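Local coordinates for protein 3-hydroxyacyl-CoA dehydrogenase (Archaeoglobus fulgidus, PDB 1ZEJ) that probably acts as an NAD-dependent dehydrogenase of the 3-hydroxyacyl-CoA dehydrogenase family, binding its dinucleotide on a Rossmann-type domain, at residues E48-R51 and E52-E56. Residues are numbered along the deposited sequence; the frame is centred on the assembly and turned at random.
Sequences EAAR and EQIPE
Glu-48 O accepts the amide of Glu-52, N to O 3.3 Å with an N-H...O angle of 157°, an i to i+4 bond in the last turn of helix 44-53. One residue on, the i+3 bond becomes the shorter one. Gln-53 N reaches Ala-50 O at 3.0 Å, approaching from above the carbonyl plane, and keeps only a weak link to Ala-49 O. Ile-54 N then makes a long, weak bond to Arg-51 O. That carbonyl is also held by a water whose O lies 2.6 Å from both Arg-51 O and Ile-54 O, donating to each and so bridging the helix end to the departing chain.

The side chains lie against the same carbonyls. Glu-52 has CG between its backbone N and carbonyl carbon (chi1 65°), which folds the chain back along the helix and sets CG 3.1 Å from Ala-49 O; the carboxylate runs on past Ala-49. Ile-54 points its CB toward residues 48-51; CG1 and CD1 each come to 3.3 Å from Ala-50 O, and CD1 lies 4.4 Å from Ala-50 CB. Ile-54 also packs on Ile-29, Ile-62 and Phe-64, joining the end of helix 44-53 to strand 62-65 of the same beta-alpha-beta unit and to the neighbouring helix 22-32, while Ala-50 lies close to Ala-20 of the predicted NAD site.

The bonding thus shifts from i+4 toward i+3 over the last turn: backbone and water bonds hold the polar exit of the chain, and apolar packing of Ile-54 its inner side.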
loop_
_atom_site.group_PDB
_atom_site.type_symbol
_atom_site.label_atom_id
_atom_site.label_comp_id
_atom_site.label_asym_id
_atom_site.label_seq_id
_atom_site.Cartn_x
_atom_site.Cartn_y
_atom_site.Cartn_z
ATOM N N GLU A 48 10.642 22.896 -27.984
ATOM C CA GLU A 48 10.800 21.995 -29.135
ATOM C C GLU A 48 10.855 20.527 -28.707
ATOM O O GLU A 48 10.250 19.668 -29.343
ATOM C CB GLU A 48 12.010 22.368 -30.012
ATOM C CG GLU A 48 11.796 23.684 -30.801
ATOM C CD GLU A 48 12.886 23.958 -31.814
ATOM O OE1 GLU A 48 13.744 23.062 -32.022
ATOM O OE2 GLU A 48 12.881 25.068 -32.407
ATOM N N ALA A 49 11.557 20.241 -27.624
ATOM C CA ALA A 49 11.620 18.882 -27.108
ATOM C C ALA A 49 10.231 18.453 -26.661
ATOM O O ALA A 49 9.820 17.348 -26.926
ATOM C CB ALA A 49 12.620 18.770 -25.962
ATOM N N ALA A 50 9.490 19.344 -26.012
ATOM C CA ALA A 50 8.141 19.033 -25.573
ATOM C C ALA A 50 7.241 18.687 -26.753
ATOM O O ALA A 50 6.472 17.730 -26.704
ATOM C CB ALA A 50 7.529 20.240 -24.759
ATOM N N ARG A 51 7.342 19.476 -27.812
ATOM C CA ARG A 51 6.446 19.359 -28.941
ATOM C C ARG A 51 6.562 17.988 -29.612
ATOM O O ARG A 51 5.561 17.417 -30.069
ATOM C CB ARG A 51 6.738 20.441 -29.975
ATOM C CG ARG A 51 5.924 20.261 -31.248
ATOM C CD ARG A 51 5.979 21.485 -32.197
ATOM N NE ARG A 51 5.143 21.202 -33.379
ATOM C CZ ARG A 51 4.008 21.833 -33.706
ATOM N NH1 ARG A 51 3.555 22.859 -32.995
ATOM N NH2 ARG A 51 3.338 21.450 -34.799
ATOM N N GLU A 52 7.794 17.499 -29.694
ATOM C CA GLU A 52 8.058 16.203 -30.298
ATOM C C GLU A 52 7.665 15.046 -29.383
ATOM O O GLU A 52 7.571 13.941 -29.838
ATOM C CB GLU A 52 9.507 16.113 -30.777
ATOM C CG GLU A 52 10.576 16.154 -29.699
ATOM C CD GLU A 52 11.992 16.161 -30.278
ATOM O OE1 GLU A 52 12.141 16.274 -31.515
ATOM O OE2 GLU A 52 12.961 16.062 -29.482
ATOM N N GLN A 53 7.391 15.297 -28.101
ATOM C CA GLN A 53 6.879 14.239 -27.216
ATOM C C GLN A 53 5.348 14.260 -27.078
ATOM O O GLN A 53 4.767 13.391 -26.430
ATOM C CB GLN A 53 7.513 14.350 -25.820
ATOM C CG GLN A 53 9.025 14.215 -25.806
ATOM C CD GLN A 53 9.477 12.799 -26.080
ATOM O OE1 GLN A 53 10.107 12.517 -27.102
ATOM N NE2 GLN A 53 9.141 11.891 -25.173
ATOM N N ILE A 54 4.687 15.253 -27.657
ATOM C CA ILE A 54 3.240 15.381 -27.508
ATOM C C ILE A 54 2.488 14.633 -28.643
ATOM O O ILE A 54 2.881 14.716 -29.831
ATOM C CB ILE A 54 2.850 16.872 -27.425
ATOM C CG1 ILE A 54 3.231 17.421 -26.030
ATOM C CG2 ILE A 54 1.365 17.043 -27.676
ATOM C CD1 ILE A 54 3.505 18.869 -25.977
ATOM N N PRO A 55 1.430 13.876 -28.289
ATOM C CA PRO A 55 0.728 13.141 -29.356
ATOM C C PRO A 55 0.233 14.073 -30.450
ATOM O O PRO A 55 -0.278 15.164 -30.181
ATOM C CB PRO A 55 -0.443 12.469 -28.627
ATOM C CG PRO A 55 -0.016 12.374 -27.219
ATOM C CD PRO A 55 0.841 13.589 -26.962
ATOM N N GLU A 56 0.394 13.640 -31.696
ATOM C CA GLU A 56 0.191 14.537 -32.832
ATOM C C GLU A 56 -1.225 15.121 -32.876
ATOM O O GLU A 56 -1.406 16.281 -33.179
ATOM C CB GLU A 56 0.539 13.802 -34.147
ATOM C CG GLU A 56 0.852 14.746 -35.274
ATOM C CD GLU A 56 1.691 14.129 -36.393
ATOM O OE1 GLU A 56 2.367 13.090 -36.188
ATOM O OE2 GLU A 56 1.693 14.723 -37.496
HETATM O O HOH W 1 4.445 15.670 -31.626
#